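PDB 2OIW: putative 4-hydroxybenzoyl-CoA thioesterase from Geobacillus stearothermophilus, which is a predicted thioesterase of the hotdog-fold superfamily, probably hydrolysing acyl-CoA thioesters, though its substrate is not established. Local coordinates for residues 50-55 with 108-113; 79-84 with 117-122; 68-73 with 92-97. One frame throughout, in Å; residues are numbered along the deposited sequence. Where two conformers were deposited one is given.

Contact 1 (50-55 with 108-113)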
loop_
_atom_site.group_PDB
_atom_site.type_symbol
_atom_site.label_atom_id
_atom_site.label_comp_id
_atom_site.label_asym_id
_atom_site.label_seq_id
_atom_site.Cartn_x
_atom_site.Cartn_y
_atom_site.Cartn_z
ATOM N N ARG A 50 7.601 -18.445 13.179
ATOM C CA ARG A 50 8.683 -19.241 12.642
ATOM C C ARG A 50 9.255 -18.663 11.323
ATOM O O ARG A 50 9.716 -19.400 10.458
ATOM C CB ARG A 50 8.171 -20.661 12.454
ATOM C CG ARG A 50 8.047 -21.378 13.790
ATOM C CD ARG A 50 7.350 -22.710 13.660
ATOM N NE ARG A 50 5.897 -22.589 13.577
ATOM C CZ ARG A 50 5.091 -22.234 14.584
ATOM N NH1 ARG A 50 5.572 -21.908 15.778
ATOM N NH2 ARG A 50 3.790 -22.169 14.377
ATOM N N TRP A 51 9.208 -17.340 11.199
ATOM C CA TRP A 51 9.693 -16.632 10.016
ATOM C C TRP A 51 11.223 -16.554 10.003
ATOM O O TRP A 51 11.842 -16.333 11.037
ATOM C CB TRP A 51 9.107 -15.218 9.939
ATOM C CG TRP A 51 9.146 -14.677 8.528
ATOM C CD1 TRP A 51 10.081 -13.834 7.995
ATOM C CD2 TRP A 51 8.237 -14.992 7.473
ATOM N NE1 TRP A 51 9.806 -13.596 6.672
ATOM C CE2 TRP A 51 8.671 -14.288 6.324
ATOM C CE3 TRP A 51 7.085 -15.791 7.386
ATOM C CZ2 TRP A 51 7.998 -14.364 5.098
ATOM C CZ3 TRP A 51 6.403 -15.852 6.154
ATOM C CH2 TRP A 51 6.871 -15.153 5.038
ATOM N N ARG A 52 11.817 -16.693 8.819
ATOM C CA ARG A 52 13.269 -16.818 8.671
ATOM C C ARG A 52 13.877 -15.879 7.617
ATOM O O ARG A 52 15.066 -15.613 7.643
ATOM C CB ARG A 52 13.621 -18.266 8.323
ATOM C CG ARG A 52 13.297 -19.193 9.442
ATOM C CD ARG A 52 13.379 -20.689 9.124
ATOM N NE ARG A 52 12.617 -21.367 10.192
ATOM C CZ ARG A 52 13.012 -21.438 11.467
ATOM N NH1 ARG A 52 14.187 -20.917 11.838
ATOM N NH2 ARG A 52 12.234 -22.029 12.375
HETATM N N MSE A 53 13.053 -15.412 6.688
HETATM C CA MSE A 53 13.519 -14.717 5.490
HETATM C C MSE A 53 13.569 -13.224 5.698
HETATM O O MSE A 53 12.541 -12.613 5.923
HETATM C CB MSE A 53 12.578 -15.031 4.338
HETATM C CG MSE A 53 12.733 -16.437 3.782
HETATM SE SE MSE A 53 14.200 -16.585 2.499
HETATM C CE MSE A 53 15.644 -17.097 3.651
ATOM N N VAL A 54 14.771 -12.655 5.610
ATOM C CA VAL A 54 14.992 -11.220 5.715
ATOM C C VAL A 54 15.722 -10.679 4.469
ATOM O O VAL A 54 16.853 -11.057 4.201
ATOM C CB VAL A 54 15.857 -10.863 6.967
ATOM C CG1 VAL A 54 15.820 -9.359 7.216
ATOM C CG2 VAL A 54 15.387 -11.638 8.210
ATOM N N ILE A 55 15.094 -9.747 3.747
ATOM C CA ILE A 55 15.748 -9.078 2.601
ATOM C C ILE A 55 16.889 -8.148 3.031
ATOM O O ILE A 55 16.809 -7.425 4.051
ATOM C CB ILE A 55 14.693 -8.372 1.710
ATOM C CG1 ILE A 55 15.248 -8.056 0.312
ATOM C CG2 ILE A 55 14.065 -7.227 2.456
ATOM C CD1 ILE A 55 14.151 -7.733 -0.726
ATOM N N ASN A 108 18.653 -16.159 5.276
ATOM C CA ASN A 108 17.937 -17.099 6.165
ATOM C C ASN A 108 18.365 -16.785 7.597
ATOM O O ASN A 108 19.467 -17.160 8.022
ATOM C CB ASN A 108 18.284 -18.556 5.804
ATOM C CG ASN A 108 17.784 -19.570 6.850
ATOM O OD1 ASN A 108 16.665 -19.468 7.378
ATOM N ND2 ASN A 108 18.610 -20.558 7.133
ATOM N N PHE A 109 17.515 -16.074 8.331
ATOM C CA PHE A 109 17.831 -15.677 9.681
ATOM C C PHE A 109 17.091 -16.551 10.701
ATOM O O PHE A 109 15.860 -16.616 10.719
ATOM C CB PHE A 109 17.571 -14.181 9.917
ATOM C CG PHE A 109 18.257 -13.659 11.131
ATOM C CD1 PHE A 109 19.571 -13.224 11.062
ATOM C CD2 PHE A 109 17.606 -13.650 12.364
ATOM C CE1 PHE A 109 20.252 -12.781 12.217
ATOM C CE2 PHE A 109 18.256 -13.206 13.523
ATOM C CZ PHE A 109 19.585 -12.762 13.445
ATOM N N ASN A 110 17.868 -17.218 11.550
ATOM C CA ASN A 110 17.328 -17.979 12.677
ATOM C C ASN A 110 17.158 -17.063 13.884
ATOM O O ASN A 110 18.128 -16.712 14.573
ATOM C CB ASN A 110 18.217 -19.189 12.997
ATOM C CG ASN A 110 17.513 -20.242 13.875
ATOM O OD1 ASN A 110 16.871 -19.927 14.884
ATOM N ND2 ASN A 110 17.670 -21.503 13.501
ATOM N N PHE A 111 15.903 -16.691 14.118
ATOM C CA PHE A 111 15.545 -15.788 15.191
ATOM C C PHE A 111 15.707 -16.499 16.543
ATOM O O PHE A 111 16.095 -15.870 17.534
ATOM C CB PHE A 111 14.129 -15.232 14.982
ATOM C CG PHE A 111 14.022 -14.194 13.860
ATOM C CD1 PHE A 111 14.409 -12.860 14.072
ATOM C CD2 PHE A 111 13.508 -14.541 12.614
ATOM C CE1 PHE A 111 14.295 -11.900 13.057
ATOM C CE2 PHE A 111 13.384 -13.586 11.583
ATOM C CZ PHE A 111 13.779 -12.264 11.808
ATOM N N ASP A 112 15.473 -17.815 16.580
ATOM C CA ASP A 112 15.688 -18.594 17.806
ATOM C C ASP A 112 17.152 -18.577 18.270
ATOM O O ASP A 112 17.439 -18.324 19.443
ATOM C CB ASP A 112 15.174 -20.041 17.663
ATOM C CG ASP A 112 13.651 -20.120 17.461
ATOM O OD1 ASP A 112 12.890 -19.355 18.123
ATOM O OD2 ASP A 112 13.214 -20.966 16.643
ATOM N N THR A 113 18.074 -18.851 17.354
ATOM C CA THR A 113 19.505 -18.809 17.683
ATOM C C THR A 113 20.102 -17.402 17.552
ATOM O O THR A 113 21.233 -17.176 17.955
ATOM C CB THR A 113 20.329 -19.736 16.789
ATOM O OG1 THR A 113 20.170 -19.327 15.428
ATOM C CG2 THR A 113 19.912 -21.205 16.962
HETATM O O HOH W 1 13.656 -17.835 12.588
HETATM O O HOH W 2 16.550 -20.097 10.365
HETATM O O HOH W 3 14.503 -22.337 14.589
#

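Contact 2 (79-84 with 117-122)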
loop_
_atom_site.group_PDB
_atom_site.type_symbol
_atom_site.label_atom_id
_atom_site.label_comp_id
_atom_site.label_asym_id
_atom_site.label_seq_id
_atom_site.Cartn_x
_atom_site.Cartn_y
_atom_site.Cartn_z
ATOM N N GLU A 79 18.952 -17.172 -8.613
ATOM C CA GLU A 79 20.191 -16.929 -9.369
ATOM C C GLU A 79 21.452 -17.448 -8.647
ATOM O O GLU A 79 22.414 -17.868 -9.290
ATOM C CB GLU A 79 20.369 -15.451 -9.698
ATOM C CG GLU A 79 21.532 -15.210 -10.649
ATOM C CD GLU A 79 21.836 -13.739 -10.904
ATOM O OE1 GLU A 79 21.775 -12.930 -9.950
ATOM O OE2 GLU A 79 22.181 -13.405 -12.070
ATOM N N ARG A 80 21.457 -17.393 -7.320
ATOM C CA ARG A 80 22.558 -17.951 -6.550
ATOM C C ARG A 80 22.030 -18.481 -5.230
ATOM O O ARG A 80 21.244 -17.830 -4.562
ATOM C CB ARG A 80 23.637 -16.886 -6.321
ATOM C CG ARG A 80 24.944 -17.417 -5.755
ATOM C CD ARG A 80 25.745 -16.239 -5.251
ATOM N NE ARG A 80 27.173 -16.517 -5.300
ATOM C CZ ARG A 80 27.856 -17.056 -4.298
ATOM N NH1 ARG A 80 27.234 -17.364 -3.167
ATOM N NH2 ARG A 80 29.153 -17.275 -4.426
ATOM N N ILE A 81 22.452 -19.688 -4.867
ATOM C CA ILE A 81 22.228 -20.202 -3.512
ATOM C C ILE A 81 23.529 -20.007 -2.750
ATOM O O ILE A 81 24.522 -20.639 -3.067
ATOM C CB ILE A 81 21.832 -21.705 -3.503
ATOM C CG1 ILE A 81 20.659 -21.955 -4.471
ATOM C CG2 ILE A 81 21.472 -22.152 -2.073
ATOM C CD1 ILE A 81 20.330 -23.437 -4.791
ATOM N N GLY A 82 23.538 -19.090 -1.787
ATOM C CA GLY A 82 24.756 -18.828 -1.034
ATOM C C GLY A 82 24.821 -19.728 0.191
ATOM O O GLY A 82 24.164 -20.754 0.254
ATOM N N ASN A 83 25.602 -19.337 1.190
ATOM C CA ASN A 83 25.683 -20.116 2.414
ATOM C C ASN A 83 24.467 -19.883 3.294
ATOM O O ASN A 83 23.750 -20.817 3.603
ATOM C CB ASN A 83 26.990 -19.818 3.171
ATOM C CG ASN A 83 27.219 -20.762 4.327
ATOM O OD1 ASN A 83 26.944 -21.958 4.237
ATOM N ND2 ASN A 83 27.741 -20.231 5.423
ATOM N N THR A 84 24.242 -18.625 3.682
ATOM C CA THR A 84 23.127 -18.250 4.547
ATOM C C THR A 84 22.157 -17.355 3.780
ATOM O O THR A 84 21.161 -16.878 4.348
ATOM C CB THR A 84 23.611 -17.439 5.769
ATOM O OG1 THR A 84 24.087 -16.166 5.319
ATOM C CG2 THR A 84 24.713 -18.167 6.512
ATOM N N GLU A 117 21.604 -18.382 9.237
ATOM C CA GLU A 117 21.668 -19.831 9.336
ATOM C C GLU A 117 22.041 -20.389 7.975
ATOM O O GLU A 117 21.373 -20.111 6.990
ATOM C CB GLU A 117 20.311 -20.399 9.821
ATOM C CG GLU A 117 20.259 -21.930 10.133
ATOM C CD GLU A 117 18.831 -22.514 10.170
ATOM O OE1 GLU A 117 18.043 -22.286 9.230
ATOM O OE2 GLU A 117 18.484 -23.224 11.142
ATOM N N PRO A 118 23.159 -21.112 7.900
ATOM C CA PRO A 118 23.359 -21.917 6.706
ATOM C C PRO A 118 22.079 -22.656 6.320
ATOM O O PRO A 118 21.526 -23.443 7.119
ATOM C CB PRO A 118 24.472 -22.885 7.124
ATOM C CG PRO A 118 25.317 -22.057 8.056
ATOM C CD PRO A 118 24.314 -21.192 8.821
ATOM N N ILE A 119 21.604 -22.358 5.115
ATOM C CA ILE A 119 20.406 -22.966 4.577
ATOM C C ILE A 119 20.491 -24.484 4.751
ATOM O O ILE A 119 21.444 -25.097 4.300
ATOM C CB ILE A 119 20.257 -22.609 3.097
ATOM C CG1 ILE A 119 20.207 -21.083 2.936
ATOM C CG2 ILE A 119 19.056 -23.321 2.495
ATOM C CD1 ILE A 119 20.149 -20.603 1.499
ATOM N N PRO A 120 19.526 -25.092 5.465
ATOM C CA PRO A 120 19.627 -26.553 5.643
ATOM C C PRO A 120 19.622 -27.298 4.299
ATOM O O PRO A 120 19.036 -26.819 3.316
ATOM C CB PRO A 120 18.377 -26.906 6.476
ATOM C CG PRO A 120 17.983 -25.632 7.153
ATOM C CD PRO A 120 18.363 -24.524 6.170
ATOM N N ASP A 121 20.264 -28.462 4.272
ATOM C CA ASP A 121 20.460 -29.202 3.024
ATOM C C ASP A 121 19.162 -29.566 2.299
ATOM O O ASP A 121 19.095 -29.445 1.061
ATOM C CB ASP A 121 21.351 -30.434 3.235
ATOM C CG ASP A 121 22.800 -30.181 2.830
ATOM O OD1 ASP A 121 23.051 -29.405 1.874
ATOM O OD2 ASP A 121 23.697 -30.778 3.455
ATOM N N ASP A 122 18.137 -29.981 3.055
ATOM C CA ASP A 122 16.862 -30.359 2.448
ATOM C C ASP A 122 16.325 -29.197 1.576
ATOM O O ASP A 122 15.879 -29.410 0.438
ATOM C CB ASP A 122 15.841 -30.927 3.487
ATOM C CG ASP A 122 15.178 -29.835 4.379
ATOM O OD1 ASP A 122 15.630 -29.644 5.530
ATOM O OD2 ASP A 122 14.184 -29.186 3.955
#

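Contact 3 (68-73 with 92-97)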
loop_
_atom_site.group_PDB
_atom_site.type_symbol
_atom_site.label_atom_id
_atom_site.label_comp_id
_atom_site.label_asym_id
_atom_site.label_seq_id
_atom_site.Cartn_x
_atom_site.Cartn_y
_atom_site.Cartn_z
ATOM N N TYR A 68 -3.367 -1.109 -15.375
ATOM C CA TYR A 68 -4.535 -1.769 -14.808
ATOM C C TYR A 68 -5.392 -2.328 -15.959
ATOM O O TYR A 68 -5.521 -1.668 -16.972
ATOM C CB TYR A 68 -5.352 -0.740 -13.993
ATOM C CG TYR A 68 -6.703 -1.231 -13.545
ATOM C CD1 TYR A 68 -6.805 -2.289 -12.654
ATOM C CD2 TYR A 68 -7.882 -0.622 -14.000
ATOM C CE1 TYR A 68 -8.035 -2.742 -12.237
ATOM C CE2 TYR A 68 -9.112 -1.064 -13.582
ATOM C CZ TYR A 68 -9.182 -2.144 -12.720
ATOM O OH TYR A 68 -10.395 -2.592 -12.299
ATOM N N GLY A 69 -5.980 -3.519 -15.798
ATOM C CA GLY A 69 -6.958 -4.050 -16.781
ATOM C C GLY A 69 -6.542 -5.307 -17.530
ATOM O O GLY A 69 -7.352 -5.936 -18.218
ATOM N N GLN A 70 -5.258 -5.650 -17.405
ATOM C CA GLN A 70 -4.660 -6.836 -18.004
ATOM C C GLN A 70 -3.865 -7.524 -16.896
ATOM O O GLN A 70 -3.182 -6.851 -16.110
ATOM C CB GLN A 70 -3.684 -6.445 -19.125
ATOM C CG GLN A 70 -4.248 -5.613 -20.271
ATOM C CD GLN A 70 -3.154 -4.992 -21.154
ATOM O OE1 GLN A 70 -2.671 -3.872 -20.903
ATOM N NE2 GLN A 70 -2.741 -5.735 -22.171
ATOM N N ASP A 71 -3.920 -8.856 -16.838
ATOM C CA ASP A 71 -3.143 -9.610 -15.833
ATOM C C ASP A 71 -1.637 -9.469 -16.069
ATOM O O ASP A 71 -1.202 -9.106 -17.153
ATOM C CB ASP A 71 -3.565 -11.089 -15.810
ATOM C CG ASP A 71 -4.892 -11.279 -15.097
ATOM O OD1 ASP A 71 -5.383 -10.300 -14.467
ATOM O OD2 ASP A 71 -5.430 -12.399 -15.147
ATOM N N VAL A 72 -0.858 -9.722 -15.032
ATOM C CA VAL A 72 0.602 -9.731 -15.138
ATOM C C VAL A 72 1.064 -11.057 -14.580
ATOM O O VAL A 72 0.334 -11.693 -13.806
ATOM C CB VAL A 72 1.265 -8.589 -14.338
ATOM C CG1 VAL A 72 0.742 -7.220 -14.823
ATOM C CG2 VAL A 72 1.083 -8.782 -12.829
ATOM N N THR A 73 2.239 -11.488 -15.023
ATOM C CA THR A 73 2.841 -12.721 -14.546
ATOM C C THR A 73 4.217 -12.440 -14.004
ATOM O O THR A 73 5.060 -11.850 -14.686
ATOM C CB THR A 73 2.951 -13.783 -15.659
ATOM O OG1 THR A 73 1.670 -13.932 -16.272
ATOM C CG2 THR A 73 3.382 -15.110 -15.091
ATOM N N ILE A 92 8.650 -9.358 -14.241
ATOM C CA ILE A 92 7.202 -9.211 -14.404
ATOM C C ILE A 92 6.880 -8.949 -15.864
ATOM O O ILE A 92 7.499 -8.088 -16.492
ATOM C CB ILE A 92 6.615 -8.097 -13.504
ATOM C CG1 ILE A 92 6.982 -8.341 -12.043
ATOM C CG2 ILE A 92 5.115 -8.059 -13.627
ATOM C CD1 ILE A 92 6.560 -7.227 -11.145
ATOM N N HIS A 93 5.936 -9.733 -16.400
ATOM C CA HIS A 93 5.483 -9.629 -17.771
ATOM C C HIS A 93 4.007 -9.185 -17.812
ATOM O O HIS A 93 3.219 -9.457 -16.890
ATOM C CB HIS A 93 5.598 -10.976 -18.509
ATOM C CG HIS A 93 6.996 -11.507 -18.636
ATOM N ND1 HIS A 93 7.386 -12.314 -19.680
ATOM C CD2 HIS A 93 8.091 -11.366 -17.845
ATOM C CE1 HIS A 93 8.660 -12.645 -19.537
ATOM N NE2 HIS A 93 9.111 -12.083 -18.427
ATOM N N GLN A 94 3.646 -8.508 -18.893
ATOM C CA GLN A 94 2.249 -8.166 -19.179
ATOM C C GLN A 94 2.099 -8.224 -20.692
ATOM O O GLN A 94 2.997 -7.784 -21.416
ATOM C CB GLN A 94 1.870 -6.787 -18.640
ATOM C CG GLN A 94 0.372 -6.410 -18.834
ATOM C CD GLN A 94 -0.028 -5.124 -18.102
ATOM O OE1 GLN A 94 0.475 -4.037 -18.397
ATOM N NE2 GLN A 94 -0.950 -5.246 -17.143
ATOM N N ASN A 95 0.998 -8.799 -21.176
ATOM C CA ASN A 95 0.793 -8.901 -22.627
ATOM C C ASN A 95 1.962 -9.595 -23.329
ATOM O O ASN A 95 2.324 -9.244 -24.449
ATOM C CB ASN A 95 0.575 -7.502 -23.229
ATOM C CG ASN A 95 -0.119 -7.557 -24.588
ATOM O OD1 ASN A 95 -1.031 -8.379 -24.806
ATOM N ND2 ASN A 95 0.326 -6.709 -25.521
ATOM N N GLY A 96 2.581 -10.541 -22.633
ATOM C CA GLY A 96 3.704 -11.298 -23.177
ATOM C C GLY A 96 4.973 -10.489 -23.404
ATOM O O GLY A 96 5.781 -10.861 -24.217
ATOM N N VAL A 97 5.146 -9.384 -22.682
ATOM C CA VAL A 97 6.327 -8.516 -22.815
ATOM C C VAL A 97 6.952 -8.356 -21.403
ATOM O O VAL A 97 6.220 -8.175 -20.418
ATOM C CB VAL A 97 5.920 -7.102 -23.399
ATOM C CG1 VAL A 97 7.098 -6.137 -23.449
ATOM C CG2 VAL A 97 5.323 -7.213 -24.810
HETATM O O HOH W 4 -0.823 -9.991 -19.465
#

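Contact 1 (50-55 with 108-113)
R52 and F109 meet where strand 53-62 begins beside the end of strand 97-110. F109 N donates to R52 O at 2.6 Å. M53, a selenomethionine, forms an antiparallel non-hydrogen-bonded pair with N108, and its CE bends back to N108 CA at 3.4 Å. The R52 side chain runs alongside N108 and N110. R52 CB touches N108 OD1 at 3.4 Å. CG lies beside the backbone N (chi1 -66°), near F109 O, and from there the chain stays extended to NE. CD still passes N108 OD1. R52 NH1 donates to water 2 at 2.9 Å, which donates to N108 OD1. NH1 also donates to water 3, which bonds D112 OD2. The N110 amide has its CG at the guanidinium edge and its plane steeply turned (71°), with N110 ND2 3.9 Å from R52 NH1. N108 ND2 and N110 ND2 bind the two oxygens of E117, OE1 and OE2, while N110 OD1 accepts from T113 N in an Asx motif. A leucine in place of N110 would probably leave T113 N without this acceptor, E117 OE2 without this donor and the turn freer to move. V54 CG2 packs on F109 CB at 3.8 Å and on F111 CZ. R52 NH2 stays 4.5 Å from D112 OD2, beyond a salt bridge. One backbone bond thus joins the segments; water 3 links R52 and D112, whose opposite charges may still attract weakly.

Contact 2 (79-84 with 117-122)
The lead into helix 121-128, with I119 and P118 just before the N-cap residue P120, lies against N83 and T84 in the turn of the hairpin formed by strands 72-81 and 85-94. I119 N donates to N83 O at 3.0 Å. The same oxygen takes a CA-H...O contact from P118 CA, with P118 CA and N83 O 3.3 Å apart. It also accepts from R124 NH2, so two N-H donors and a CA-H group surround it. T84 CA makes a similar contact with E117 O. The methyl CG2 of T84 touches P118 N at 3.6 Å and P118 CD at 3.8 Å. Its OG1 sits between the backbone N and the carbonyl carbon (chi1 68°), which leaves CG2 as the branch facing the proline. The N83 side chain lies alongside the P118 ring, N83 OD1 3.9 Å from P118 CB. Deeper in, I119 CD1 meets I81 CG2 at 4.1 Å, the two side chains crossing at about a right angle. I81 also packs on R124, L127 and R128 of helix 121-128. R124 NH1 binds G82 O, and T84 rests on V107 of strand 97-110, so the hairpin turn touches both that strand and the helix.

Contact 3 (68-73 with 92-97)
T73 and H93 face each other as an antiparallel hydrogen-bonded pair. T73 N donates to H93 O and H93 N to T73 O, each at 2.9 Å. Both oxygens also take a CA-H...O contact: V72 CA lies 3.2 Å from H93 O, and I92 CA 3.4 Å from T73 O.

The side-chain bond comes from Q94. Its CG is anti to the backbone N (chi1 -176°) and the chain then stays extended, which carries the amide across to Q70. Q94 NE2 donates to Q70 O at 2.9 Å, but the bond is bent (135°) and the donor stands above the carbonyl plane. The acceptor lies close to the amide plane of Q94. NE2 has a second acceptor in Y67 O, and the two bonds limit how the amide can turn. Water 4 adds a polar bridge, donating to D71 O and accepting from N95 N.

These residues belong to the open end of the beta hairpin of strands 72-81 and 85-94 in the hotdog sheet. A type I' turn from Q94 to V97 sends the chain on into strand 97-110, with backbone bonds in both directions between Q94 and V97.

Apolar contacts lie on the side facing helix 27-34. V72 CB meets I92 CG2 at 4.0 Å, and both side chains pack on W30. V72 CG1 touches Q94 NE2 at 3.5 Å, so a methyl covers the nitrogen beside its bonds. T73 and H93 take the other side of the sheet. There H93 NE2 binds E91 OE1, and the H93 ring makes an edge-to-face contact with Y75.

Contacts 1 and 3 are partly buried, and contact 2 lies at the surface. Contacts 1 and 2 are neighbours, their centres about 13 Å apart. N108 of contact 1 probably bonds T84 and E117 of contact 2 through its backbone. Contact 3 lies on the opposite side of the chain's centre, about 33 Å from contact 1 between centres. It shares strand 72-81 with contact 2, and all three reach the same sheet. Contact 3 has one hydrogen-bonded strand pair and a buried glutamine amide. Contact 1 has one direct bond, aromatic packing and a water-linked arginine at a strand end. Contact 2 rests on one backbone bond with proline and isoleucine packing before a helix.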